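Beta-phenylalanine aminotransferase (Variovorax paradoxus, PDB 4AO9) transfers the amino group of beta-phenylalanine, probably to a keto acid acceptor, using pyridoxal-5'-phosphate as cofactor, as a class-III aminotransferase. Local coordinates at residues V223-P228 and L256-E261; F140-Q145 and D281-G286; V173-G178 and L200-N205; T209-I214 and L243-E248. All coordinates share one frame; numbering follows the deposited sequence.

Interaction 1: V223-P228 and L256-E261; sequences VVLVEP and LLVFDE. With PLP (pyridoxal-5'-phosphate), chain C.
Parallel neighbours in the central sheet of the cofactor-binding domain, the strands holding V223-V226 and L256-D260 meet side by side, the axes of these short segments 4.7 Å apart and inclined by 16°. Four backbone bonds join them: V224 N to L256 O, V258 N to V224 O, V226 N to V258 O and D260 N to V226 O. The second is nearly straight, 176° at the hydrogen. On one face L225 CD1 meets V258 CG1 at 3.6 Å; on the other V226 CG1 lies at the edge of the F259 ring, 3.5 Å from CD1, and P228 CG lies over one face of that ring. The strand ends open on the pyridoxal phosphate site, as in other fold type I aminotransferases. D260 turns its CG opposite the backbone nitrogen (chi1 180°), sending the carboxylate to the pyridine nitrogen, OD2 to N1 of the cofactor being 2.8 Å; H180 ND1 and N156 ND2 bond to the same oxygen, and OD1 takes the N-H of V262. E227 OE1 comes within 3.5 Å of the cofactor methyl carbon C2A, its carboxylate held by backbone N-H groups of Y179 and G231.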
loop_
_atom_site.group_PDB
_atom_site.type_symbol
_atom_site.label_atom_id
_atom_site.label_comp_id
_atom_site.label_asym_id
_atom_site.label_seq_id
_atom_site.Cartn_x
_atom_site.Cartn_y
_atom_site.Cartn_z
ATOM N N VAL A 223 -7.594 13.473 17.331
ATOM C CA VAL A 223 -8.420 13.148 16.184
ATOM C C VAL A 223 -9.541 12.205 16.574
ATOM O O VAL A 223 -9.384 11.370 17.470
ATOM C CB VAL A 223 -7.528 12.601 15.016
ATOM C CG1 VAL A 223 -6.741 11.407 15.443
ATOM C CG2 VAL A 223 -8.346 12.320 13.766
ATOM N N VAL A 224 -10.692 12.405 15.933
ATOM C CA VAL A 224 -11.817 11.475 15.975
ATOM C C VAL A 224 -11.917 10.903 14.571
ATOM O O VAL A 224 -12.112 11.655 13.624
ATOM C CB VAL A 224 -13.129 12.209 16.343
ATOM C CG1 VAL A 224 -14.295 11.220 16.342
ATOM C CG2 VAL A 224 -12.995 12.902 17.719
ATOM N N LEU A 225 -11.746 9.588 14.445
ATOM C CA LEU A 225 -11.741 8.909 13.141
ATOM C C LEU A 225 -12.957 8.000 13.050
ATOM O O LEU A 225 -13.184 7.163 13.937
ATOM C CB LEU A 225 -10.437 8.109 12.964
ATOM C CG LEU A 225 -10.380 7.150 11.764
ATOM C CD1 LEU A 225 -10.383 7.895 10.446
ATOM C CD2 LEU A 225 -9.144 6.254 11.849
ATOM N N VAL A 226 -13.764 8.178 12.005
ATOM C CA VAL A 226 -15.025 7.444 11.904
ATOM C C VAL A 226 -15.459 7.229 10.454
ATOM O O VAL A 226 -15.239 8.085 9.583
ATOM C CB VAL A 226 -16.142 8.180 12.720
ATOM C CG1 VAL A 226 -16.510 9.509 12.060
ATOM C CG2 VAL A 226 -17.394 7.301 12.916
ATOM N N GLU A 227 -16.088 6.079 10.218
ATOM C CA GLU A 227 -16.806 5.819 8.963
ATOM C C GLU A 227 -18.218 6.401 9.067
ATOM O O GLU A 227 -18.909 6.121 10.040
ATOM C CB GLU A 227 -16.934 4.316 8.738
ATOM C CG GLU A 227 -15.593 3.563 8.589
ATOM C CD GLU A 227 -15.767 2.093 8.914
ATOM O OE1 GLU A 227 -16.124 1.325 7.987
ATOM O OE2 GLU A 227 -15.587 1.732 10.103
ATOM N N PRO A 228 -18.660 7.205 8.080
ATOM C CA PRO A 228 -20.049 7.724 8.180
ATOM C C PRO A 228 -21.114 6.628 8.031
ATOM O O PRO A 228 -22.265 6.836 8.438
ATOM C CB PRO A 228 -20.148 8.765 7.065
ATOM C CG PRO A 228 -18.777 8.995 6.568
ATOM C CD PRO A 228 -17.868 7.891 7.042
ATOM N N LEU A 256 -9.143 17.156 15.438
ATOM C CA LEU A 256 -9.577 17.050 14.046
ATOM C C LEU A 256 -10.584 15.924 13.889
ATOM O O LEU A 256 -10.440 14.866 14.499
ATOM C CB LEU A 256 -8.372 16.815 13.126
ATOM C CG LEU A 256 -7.255 17.866 13.086
ATOM C CD1 LEU A 256 -6.247 17.466 12.021
ATOM C CD2 LEU A 256 -7.799 19.247 12.763
ATOM N N LEU A 257 -11.602 16.145 13.073
ATOM C CA LEU A 257 -12.495 15.054 12.694
ATOM C C LEU A 257 -12.017 14.519 11.361
ATOM O O LEU A 257 -11.788 15.290 10.424
ATOM C CB LEU A 257 -13.943 15.539 12.551
ATOM C CG LEU A 257 -15.006 14.555 12.057
ATOM C CD1 LEU A 257 -15.238 13.435 13.076
ATOM C CD2 LEU A 257 -16.304 15.317 11.776
ATOM N N VAL A 258 -11.841 13.203 11.287
ATOM C CA VAL A 258 -11.456 12.546 10.036
ATOM C C VAL A 258 -12.549 11.564 9.647
ATOM O O VAL A 258 -12.874 10.639 10.410
ATOM C CB VAL A 258 -10.095 11.820 10.159
ATOM C CG1 VAL A 258 -9.764 11.075 8.863
ATOM C CG2 VAL A 258 -8.984 12.803 10.533
ATOM N N PHE A 259 -13.151 11.797 8.481
ATOM C CA PHE A 259 -14.066 10.818 7.920
ATOM C C PHE A 259 -13.322 9.858 7.000
ATOM O O PHE A 259 -12.699 10.270 6.003
ATOM C CB PHE A 259 -15.197 11.479 7.127
ATOM C CG PHE A 259 -16.338 12.029 7.962
ATOM C CD1 PHE A 259 -16.808 11.383 9.107
ATOM C CD2 PHE A 259 -16.987 13.181 7.535
ATOM C CE1 PHE A 259 -17.893 11.898 9.830
ATOM C CE2 PHE A 259 -18.063 13.712 8.261
ATOM C CZ PHE A 259 -18.509 13.077 9.401
ATOM N N ASP A 260 -13.438 8.575 7.328
ATOM C CA ASP A 260 -12.965 7.515 6.457
ATOM C C ASP A 260 -14.063 7.244 5.435
ATOM O O ASP A 260 -15.053 6.583 5.748
ATOM C CB ASP A 260 -12.643 6.268 7.297
ATOM C CG ASP A 260 -12.145 5.105 6.452
ATOM O OD1 ASP A 260 -12.337 5.120 5.220
ATOM O OD2 ASP A 260 -11.560 4.173 7.027
ATOM N N GLU A 261 -13.881 7.779 4.228
ATOM C CA GLU A 261 -14.838 7.565 3.134
ATOM C C GLU A 261 -14.271 6.631 2.075
ATOM O O GLU A 261 -14.694 6.642 0.918
ATOM C CB GLU A 261 -15.319 8.895 2.533
ATOM C CG GLU A 261 -16.092 9.773 3.533
ATOM C CD GLU A 261 -17.235 10.510 2.889
ATOM O OE1 GLU A 261 -18.266 9.869 2.628
ATOM O OE2 GLU A 261 -17.078 11.711 2.620
HETATM N N1 PLP C . -11.352 1.892 5.350
HETATM C C2 PLP C . -12.502 1.409 4.882
HETATM C C2A PLP C . -13.792 2.038 5.412
HETATM C C3 PLP C . -12.504 0.382 3.932
HETATM O O3 PLP C . -13.597 -0.036 3.510
HETATM C C4 PLP C . -11.306 -0.173 3.452
HETATM C C4A PLP C . -11.250 -1.290 2.391
HETATM C C5 PLP C . -10.120 0.354 4.011
HETATM C C6 PLP C . -10.183 1.381 4.953
HETATM C C5A PLP C . -8.736 -0.178 3.595
HETATM O O4P PLP C . -8.363 0.022 2.297
HETATM P P PLP C . -7.235 -0.959 1.695
HETATM O O1P PLP C . -7.843 -2.413 1.683
HETATM O O2P PLP C . -5.973 -0.918 2.627
HETATM O O3P PLP C . -6.908 -0.407 0.348
#

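Interaction 2: F140-Q145 and D281-G286; sequences FPQIEQ and DLTTLG
T283 OG1 is gripped by two waters that lead to Q142. One water donates to Q142 O and accepts from T283 OG1, 2.8 Å away; the other accepts from Q142 NE2, 3.0 Å away, and donates to OG1. The hydroxyl is therefore donor to one water and acceptor from the other, and it is also hydrogen-bonded to S280 OG. No direct hydrogen bond joins the two segments. Q142 CG makes a plain van der Waals contact with T283 OG1 at 3.6 Å. The glutamine reaches back over the turn because CG sits between its backbone N and carbonyl carbon (chi1 68°) and the chain bends at chi2 (-90°); its OE1 is bonded to N274 ND2.

Beside this wet edge lies a dry one. I143 and L285 meet end-on, CD1 to CD1 at 3.7 Å, and I143 CG1 rests 4.1 Å from T283 CB. L285 CD2 lies over one face of the F140 ring, while L285 CD1 is 4.1 Å from F140 CD2; I136 of helix 129-139 also touches L285. The loop side is a type I turn from F140 to I143, closed by I143 N to F140 O at 2.8 Å, just after that helix. The strand side belongs to the central sheet, and T283 and L285 both point at the turn, as alternate residues of a strand do. Because the buried T283 hydroxyl and Q142 carbonyl are satisfied through water, the polar fit probably tolerates small shifts that the direct apolar contact would not.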
loop_
_atom_site.group_PDB
_atom_site.type_symbol
_atom_site.label_atom_id
_atom_site.label_comp_id
_atom_site.label_asym_id
_atom_site.label_seq_id
_atom_site.Cartn_x
_atom_site.Cartn_y
_atom_site.Cartn_z
ATOM N N PHE A 140 -15.024 16.230 -4.320
ATOM C CA PHE A 140 -15.174 16.225 -2.873
ATOM C C PHE A 140 -14.537 17.512 -2.329
ATOM O O PHE A 140 -13.387 17.516 -1.886
ATOM C CB PHE A 140 -14.496 14.980 -2.276
ATOM C CG PHE A 140 -14.937 13.678 -2.904
ATOM C CD1 PHE A 140 -16.180 13.124 -2.609
ATOM C CD2 PHE A 140 -14.094 12.990 -3.774
ATOM C CE1 PHE A 140 -16.588 11.919 -3.178
ATOM C CE2 PHE A 140 -14.490 11.776 -4.340
ATOM C CZ PHE A 140 -15.741 11.245 -4.047
ATOM N N PRO A 141 -15.288 18.627 -2.368
ATOM C CA PRO A 141 -14.690 19.935 -2.090
ATOM C C PRO A 141 -14.171 20.149 -0.662
ATOM O O PRO A 141 -13.437 21.116 -0.412
ATOM C CB PRO A 141 -15.818 20.917 -2.429
ATOM C CG PRO A 141 -16.704 20.170 -3.346
ATOM C CD PRO A 141 -16.668 18.754 -2.869
ATOM N N GLN A 142 -14.534 19.259 0.262
ATOM C CA GLN A 142 -13.928 19.246 1.600
ATOM C C GLN A 142 -12.457 18.831 1.548
ATOM O O GLN A 142 -11.740 18.926 2.550
ATOM C CB GLN A 142 -14.702 18.330 2.558
ATOM C CG GLN A 142 -14.613 16.838 2.225
ATOM C CD GLN A 142 -15.706 16.358 1.283
ATOM O OE1 GLN A 142 -16.000 16.981 0.256
ATOM N NE2 GLN A 142 -16.313 15.226 1.634
ATOM N N ILE A 143 -12.019 18.380 0.371
ATOM C CA ILE A 143 -10.608 18.065 0.146
ATOM C C ILE A 143 -9.996 19.225 -0.644
ATOM O O ILE A 143 -10.235 19.371 -1.852
ATOM C CB ILE A 143 -10.445 16.724 -0.596
ATOM C CG1 ILE A 143 -11.044 15.588 0.247
ATOM C CG2 ILE A 143 -8.976 16.470 -0.938
ATOM C CD1 ILE A 143 -11.067 14.238 -0.461
ATOM N N GLU A 144 -9.261 20.085 0.058
ATOM C CA GLU A 144 -8.645 21.268 -0.556
ATOM C C GLU A 144 -7.346 20.887 -1.250
ATOM O O GLU A 144 -7.044 21.395 -2.341
ATOM C CB GLU A 144 -8.395 22.367 0.483
ATOM C CG GLU A 144 -9.689 22.867 1.101
ATOM C CD GLU A 144 -9.514 23.901 2.190
ATOM O OE1 GLU A 144 -8.394 24.128 2.701
ATOM O OE2 GLU A 144 -10.543 24.537 2.523
ATOM N N GLN A 145 -6.560 20.037 -0.588
ATOM C CA GLN A 145 -5.405 19.384 -1.207
ATOM C C GLN A 145 -5.349 17.952 -0.717
ATOM O O GLN A 145 -5.912 17.626 0.330
ATOM C CB GLN A 145 -4.101 20.065 -0.824
ATOM C CG GLN A 145 -3.968 21.500 -1.296
ATOM C CD GLN A 145 -2.604 22.049 -0.984
ATOM O OE1 GLN A 145 -2.020 21.747 0.059
ATOM N NE2 GLN A 145 -2.068 22.831 -1.901
ATOM N N ASP A 281 -12.319 17.608 8.897
ATOM C CA ASP A 281 -11.046 18.286 8.667
ATOM C C ASP A 281 -10.156 17.566 7.664
ATOM O O ASP A 281 -9.434 18.214 6.898
ATOM C CB ASP A 281 -10.309 18.466 9.987
ATOM C CG ASP A 281 -11.107 19.282 10.966
ATOM O OD1 ASP A 281 -11.060 20.529 10.854
ATOM O OD2 ASP A 281 -11.797 18.685 11.812
ATOM N N LEU A 282 -10.222 16.234 7.670
ATOM C CA LEU A 282 -9.580 15.389 6.656
ATOM C C LEU A 282 -10.568 14.325 6.222
ATOM O O LEU A 282 -11.509 13.992 6.967
ATOM C CB LEU A 282 -8.305 14.709 7.183
ATOM C CG LEU A 282 -7.165 15.624 7.645
ATOM C CD1 LEU A 282 -6.100 14.792 8.350
ATOM C CD2 LEU A 282 -6.545 16.388 6.481
ATOM N N THR A 283 -10.329 13.780 5.030
ATOM C CA THR A 283 -11.109 12.696 4.472
ATOM C C THR A 283 -10.133 11.717 3.839
ATOM O O THR A 283 -9.182 12.130 3.166
ATOM C CB THR A 283 -12.050 13.225 3.385
ATOM O OG1 THR A 283 -12.974 14.145 3.989
ATOM C CG2 THR A 283 -12.834 12.083 2.725
ATOM N N THR A 284 -10.387 10.427 4.037
ATOM C CA THR A 284 -9.613 9.407 3.333
ATOM C C THR A 284 -10.482 8.716 2.283
ATOM O O THR A 284 -11.707 8.591 2.439
ATOM C CB THR A 284 -8.989 8.400 4.296
ATOM O OG1 THR A 284 -10.022 7.796 5.087
ATOM C CG2 THR A 284 -7.976 9.110 5.216
ATOM N N LEU A 285 -9.821 8.316 1.196
ATOM C CA LEU A 285 -10.453 7.696 0.037
ATOM C C LEU A 285 -9.653 6.476 -0.390
ATOM O O LEU A 285 -8.475 6.342 -0.063
ATOM C CB LEU A 285 -10.473 8.690 -1.128
ATOM C CG LEU A 285 -11.240 9.990 -0.935
ATOM C CD1 LEU A 285 -10.936 10.918 -2.116
ATOM C CD2 LEU A 285 -12.738 9.737 -0.828
ATOM N N GLY A 286 -10.306 5.589 -1.134
ATOM C CA GLY A 286 -9.637 4.406 -1.638
ATOM C C GLY A 286 -10.536 3.611 -2.547
ATOM O O GLY A 286 -11.464 4.144 -3.176
HETATM O O HOH W 1 -12.048 16.731 4.598
HETATM O O HOH W 2 -15.731 13.664 4.080
#

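Interaction 3: V173-G178 and L200-N205; sequences VVFSGG and LVLPYN
V173 and L202 form the apolar centre, V173 CG1 touching L202 CD1 at 3.7 Å while V173 CG2 lies alongside L200 CD2. F175 is on the face of V173, L200 and L202; there CG, anti to the carbonyl carbon (chi1 -60°), turns the ring so that CE2 reaches L202 CB at 3.8 Å. F242 meets this ring edge-to-face, and V224 and V226 of the adjoining strand pack on it. An alanine at F175 is likely to leave L202 CB uncovered on that side, take one of F242's two edge-to-face partners and open a gap toward L246 of helix 240-253. On the other face V174 CG2 meets V201 CG2 at 3.9 Å.

The two strands are parallel neighbours at one margin of the central sheet, where 198-202 is the outermost strand within the chain; the axes of these short segments diverge by 38°. Three bonds hold the register: V174 N to L200 O, L202 N to V174 O and S176 N to L202 O, the last 2.8 Å long. Beyond the strands, Y204 presents its ring edge to F175 CB, and its OH is bonded to E227 O. At the polar edge S176 OG accepts the backbone N-H of Y204 at 3.3 Å, a long but fairly straight bond (163°). S176 lies within the type II turn F175-G178, closed by G178 N to F175 O.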
loop_
_atom_site.group_PDB
_atom_site.type_symbol
_atom_site.label_atom_id
_atom_site.label_comp_id
_atom_site.label_asym_id
_atom_site.label_seq_id
_atom_site.Cartn_x
_atom_site.Cartn_y
_atom_site.Cartn_z
ATOM N N VAL A 173 -9.617 8.904 18.978
ATOM C CA VAL A 173 -10.935 8.308 19.185
ATOM C C VAL A 173 -11.383 7.570 17.933
ATOM O O VAL A 173 -11.380 8.123 16.833
ATOM C CB VAL A 173 -11.972 9.384 19.588
ATOM C CG1 VAL A 173 -13.385 8.803 19.613
ATOM C CG2 VAL A 173 -11.621 9.974 20.945
ATOM N N VAL A 174 -11.728 6.301 18.124
ATOM C CA VAL A 174 -12.306 5.453 17.079
ATOM C C VAL A 174 -13.534 4.756 17.657
ATOM O O VAL A 174 -13.851 4.913 18.851
ATOM C CB VAL A 174 -11.291 4.394 16.570
ATOM C CG1 VAL A 174 -10.170 5.076 15.769
ATOM C CG2 VAL A 174 -10.731 3.548 17.729
ATOM N N PHE A 175 -14.225 3.987 16.825
ATOM C CA PHE A 175 -15.479 3.372 17.256
ATOM C C PHE A 175 -15.498 1.878 17.123
ATOM O O PHE A 175 -14.870 1.313 16.224
ATOM C CB PHE A 175 -16.674 4.067 16.588
ATOM C CG PHE A 175 -16.721 5.509 16.938
ATOM C CD1 PHE A 175 -15.980 6.435 16.204
ATOM C CD2 PHE A 175 -17.367 5.933 18.090
ATOM C CE1 PHE A 175 -15.927 7.774 16.595
ATOM C CE2 PHE A 175 -17.332 7.265 18.478
ATOM C CZ PHE A 175 -16.603 8.188 17.733
ATOM N N SER A 176 -16.193 1.242 18.069
ATOM C CA SER A 176 -16.360 -0.206 18.077
ATOM C C SER A 176 -16.863 -0.663 16.715
ATOM O O SER A 176 -17.764 -0.042 16.141
ATOM C CB SER A 176 -17.353 -0.606 19.177
ATOM O OG SER A 176 -18.635 -0.043 18.944
ATOM N N GLY A 177 -16.263 -1.728 16.191
ATOM C CA GLY A 177 -16.607 -2.222 14.859
ATOM C C GLY A 177 -15.937 -1.482 13.711
ATOM O O GLY A 177 -16.059 -1.890 12.561
ATOM N N GLY A 178 -15.220 -0.408 14.032
ATOM C CA GLY A 178 -14.547 0.397 13.027
ATOM C C GLY A 178 -13.508 -0.385 12.253
ATOM O O GLY A 178 -12.753 -1.181 12.824
ATOM N N LEU A 200 -8.720 5.379 21.934
ATOM C CA LEU A 200 -9.882 5.336 22.826
ATOM C C LEU A 200 -11.072 4.857 21.995
ATOM O O LEU A 200 -11.513 5.554 21.073
ATOM C CB LEU A 200 -10.150 6.722 23.411
ATOM C CG LEU A 200 -11.440 6.907 24.211
ATOM C CD1 LEU A 200 -11.499 5.960 25.412
ATOM C CD2 LEU A 200 -11.549 8.346 24.680
ATOM N N VAL A 201 -11.577 3.661 22.315
ATOM C CA VAL A 201 -12.607 3.010 21.512
ATOM C C VAL A 201 -13.968 3.230 22.159
ATOM O O VAL A 201 -14.206 2.795 23.300
ATOM C CB VAL A 201 -12.337 1.480 21.344
ATOM C CG1 VAL A 201 -13.369 0.858 20.401
ATOM C CG2 VAL A 201 -10.920 1.228 20.825
ATOM N N LEU A 202 -14.852 3.901 21.426
ATOM C CA LEU A 202 -16.171 4.279 21.923
ATOM C C LEU A 202 -17.252 3.569 21.125
ATOM O O LEU A 202 -17.014 3.137 20.000
ATOM C CB LEU A 202 -16.342 5.799 21.810
ATOM C CG LEU A 202 -15.363 6.675 22.599
ATOM C CD1 LEU A 202 -15.714 8.158 22.442
ATOM C CD2 LEU A 202 -15.326 6.296 24.082
ATOM N N PRO A 203 -18.463 3.455 21.688
ATOM C CA PRO A 203 -19.514 2.750 20.950
ATOM C C PRO A 203 -20.023 3.527 19.735
ATOM O O PRO A 203 -20.337 4.709 19.837
ATOM C CB PRO A 203 -20.640 2.591 21.986
ATOM C CG PRO A 203 -20.052 3.010 23.292
ATOM C CD PRO A 203 -18.897 3.893 23.027
ATOM N N TYR A 204 -20.107 2.861 18.587
ATOM C CA TYR A 204 -20.693 3.498 17.405
ATOM C C TYR A 204 -22.155 3.869 17.656
ATOM O O TYR A 204 -22.891 3.124 18.304
ATOM C CB TYR A 204 -20.592 2.559 16.207
ATOM C CG TYR A 204 -20.770 3.218 14.850
ATOM C CD1 TYR A 204 -19.813 4.101 14.343
ATOM C CD2 TYR A 204 -21.877 2.926 14.062
ATOM C CE1 TYR A 204 -19.957 4.678 13.085
ATOM C CE2 TYR A 204 -22.040 3.504 12.797
ATOM C CZ TYR A 204 -21.074 4.366 12.311
ATOM O OH TYR A 204 -21.210 4.934 11.071
ATOM N N ASN A 205 -22.556 5.029 17.147
ATOM C CA ASN A 205 -23.946 5.505 17.230
ATOM C C ASN A 205 -24.444 5.813 18.633
ATOM O O ASN A 205 -25.642 5.846 18.864
ATOM C CB ASN A 205 -24.911 4.560 16.480
ATOM C CG ASN A 205 -24.999 4.896 15.013
ATOM O OD1 ASN A 205 -24.787 6.042 14.632
ATOM N ND2 ASN A 205 -25.310 3.905 14.175
#

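Interaction 4: T209-I214 and L243-E248; sequences TARAQI and LQALRE
From its CB, R211 runs out of its helix and across A245 to E248. CG stands anti to the carbonyl carbon (chi1 -69°) and packs 3.8 Å from A245 CB; from there the chain is extended to NE, which passes the same methyl at 3.6 Å. The guanidinium then lies with one face over A245, CB being 3.4 Å above its plane and displaced toward the rim. Segments 209-214 and 243-248, of helices 207-216 and 240-253, run nearly parallel on one side of the central sheet, their axes 9.2 Å apart at 16°. At the tip NH1 and NH2 both donate to E248 OE1, at 3.0 and 2.9 Å, in an end-on salt bridge to one oxygen. That oxygen lies close to the guanidinium plane, yet the carboxylate is turned 46° from it: NH1 meets the anti lone pair of OE1, while NH2 comes from above the carboxylate plane. E248 OE2 takes Q244 NE2 one helical turn back. A leucine in place of R211 would probably leave E248 OE1 without its charge partner and the carboxylate held by Q244 alone among these residues.

Inward of the salt bridge, L246 CD2 meets A210 CB at 3.6 Å and I214 CD1 crosswise; I214 packs on V224 and L246 on V226.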
loop_
_atom_site.group_PDB
_atom_site.type_symbol
_atom_site.label_atom_id
_atom_site.label_comp_id
_atom_site.label_asym_id
_atom_site.label_seq_id
_atom_site.Cartn_x
_atom_site.Cartn_y
_atom_site.Cartn_z
ATOM N N THR A 209 -22.443 9.105 24.881
ATOM C CA THR A 209 -21.126 8.633 25.311
ATOM C C THR A 209 -20.004 9.359 24.553
ATOM O O THR A 209 -18.985 9.728 25.147
ATOM C CB THR A 209 -20.986 7.100 25.185
ATOM O OG1 THR A 209 -21.972 6.467 26.014
ATOM C CG2 THR A 209 -19.608 6.630 25.609
ATOM N N ALA A 210 -20.201 9.565 23.250
ATOM C CA ALA A 210 -19.211 10.275 22.443
ATOM C C ALA A 210 -18.952 11.691 22.966
ATOM O O ALA A 210 -17.805 12.074 23.179
ATOM C CB ALA A 210 -19.636 10.309 20.985
ATOM N N ARG A 211 -20.015 12.462 23.187
ATOM C CA ARG A 211 -19.874 13.813 23.740
ATOM C C ARG A 211 -19.163 13.776 25.084
ATOM O O ARG A 211 -18.223 14.529 25.312
ATOM C CB ARG A 211 -21.238 14.487 23.917
ATOM C CG ARG A 211 -21.937 14.836 22.621
ATOM C CD ARG A 211 -23.161 15.715 22.897
ATOM N NE ARG A 211 -23.936 15.988 21.689
ATOM C CZ ARG A 211 -23.704 16.997 20.851
ATOM N NH1 ARG A 211 -22.708 17.844 21.072
ATOM N NH2 ARG A 211 -24.476 17.153 19.783
ATOM N N ALA A 212 -19.607 12.886 25.966
ATOM C CA ALA A 212 -19.060 12.825 27.324
ATOM C C ALA A 212 -17.583 12.449 27.347
ATOM O O ALA A 212 -16.779 13.072 28.043
ATOM C CB ALA A 212 -19.867 11.850 28.192
ATOM N N GLN A 213 -17.227 11.421 26.586
ATOM C CA GLN A 213 -15.853 10.945 26.604
ATOM C C GLN A 213 -14.891 11.840 25.834
ATOM O O GLN A 213 -13.751 12.030 26.263
ATOM C CB GLN A 213 -15.776 9.499 26.132
ATOM C CG GLN A 213 -16.474 8.526 27.097
ATOM C CD GLN A 213 -16.084 8.734 28.555
ATOM O OE1 GLN A 213 -14.904 8.713 28.902
ATOM N NE2 GLN A 213 -17.082 8.937 29.416
ATOM N N ILE A 214 -15.348 12.420 24.727
ATOM C CA ILE A 214 -14.511 13.385 24.006
ATOM C C ILE A 214 -14.246 14.636 24.858
ATOM O O ILE A 214 -13.108 15.090 24.966
ATOM C CB ILE A 214 -15.065 13.731 22.614
ATOM C CG1 ILE A 214 -15.009 12.484 21.714
ATOM C CG2 ILE A 214 -14.277 14.890 21.986
ATOM C CD1 ILE A 214 -15.844 12.595 20.452
ATOM N N LEU A 243 -23.177 11.530 14.368
ATOM C CA LEU A 243 -22.137 12.135 13.544
ATOM C C LEU A 243 -21.999 13.642 13.807
ATOM O O LEU A 243 -20.889 14.156 13.874
ATOM C CB LEU A 243 -22.334 11.819 12.059
ATOM C CG LEU A 243 -22.288 10.338 11.663
ATOM C CD1 LEU A 243 -22.634 10.200 10.187
ATOM C CD2 LEU A 243 -20.918 9.709 11.962
ATOM N N GLN A 244 -23.124 14.335 13.996
ATOM C CA GLN A 244 -23.084 15.746 14.383
ATOM C C GLN A 244 -22.433 15.945 15.761
ATOM O O GLN A 244 -21.675 16.900 15.958
ATOM C CB GLN A 244 -24.490 16.364 14.323
ATOM C CG GLN A 244 -24.544 17.880 14.545
ATOM C CD GLN A 244 -23.727 18.691 13.537
ATOM O OE1 GLN A 244 -23.536 18.286 12.382
ATOM N NE2 GLN A 244 -23.253 19.858 13.973
ATOM N N ALA A 245 -22.709 15.041 16.697
ATOM C CA ALA A 245 -22.073 15.092 18.012
ATOM C C ALA A 245 -20.552 14.985 17.888
ATOM O O ALA A 245 -19.822 15.661 18.610
ATOM C CB ALA A 245 -22.624 14.012 18.936
ATOM N N LEU A 246 -20.075 14.155 16.958
ATOM C CA LEU A 246 -18.631 14.033 16.738
ATOM C C LEU A 246 -18.012 15.327 16.205
ATOM O O LEU A 246 -16.959 15.758 16.670
ATOM C CB LEU A 246 -18.337 12.874 15.774
ATOM C CG LEU A 246 -18.807 11.488 16.214
ATOM C CD1 LEU A 246 -18.237 10.438 15.270
ATOM C CD2 LEU A 246 -18.456 11.161 17.671
ATOM N N ARG A 247 -18.670 15.941 15.225
ATOM C CA ARG A 247 -18.202 17.195 14.662
ATOM C C ARG A 247 -18.170 18.280 15.737
ATOM O O ARG A 247 -17.164 18.982 15.896
ATOM C CB ARG A 247 -19.075 17.604 13.455
ATOM C CG ARG A 247 -18.800 19.007 12.886
ATOM C CD ARG A 247 -17.456 19.110 12.146
ATOM N NE ARG A 247 -16.326 19.253 13.072
ATOM C CZ ARG A 247 -15.044 19.203 12.718
ATOM N NH1 ARG A 247 -14.693 18.985 11.450
ATOM N NH2 ARG A 247 -14.100 19.346 13.646
ATOM N N GLU A 248 -19.259 18.388 16.499
ATOM C CA GLU A 248 -19.328 19.416 17.529
ATOM C C GLU A 248 -18.297 19.216 18.638
ATOM O O GLU A 248 -17.641 20.173 19.056
ATOM C CB GLU A 248 -20.735 19.498 18.109
ATOM C CG GLU A 248 -21.722 20.118 17.138
ATOM C CD GLU A 248 -23.172 20.052 17.601
ATOM O OE1 GLU A 248 -23.440 19.618 18.748
ATOM O OE2 GLU A 248 -24.047 20.432 16.791
#

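Overall arrangement
Three of the contacts share the central seven-stranded sheet: interaction 3 at one margin, interaction 1 next to it with centres about 11 Å apart, and interaction 2 beyond, about 11 Å from interaction 1. Interaction 4 packs two helices against this sheet, its centre about 12 Å from interaction 1. Helix 207-216 follows strand 198-202 and precedes strand 221-226; helix 240-253 precedes strand 256-260, so interactions 1 and 4 alternate along the chain. Interaction 2 encloses the other three in sequence. R247 and D281 form a salt bridge between the segments of interactions 4 and 2. This is an alpha/beta layer; the C-terminal ends of its middle strands present D260 and, just beyond, E227 to the cofactor.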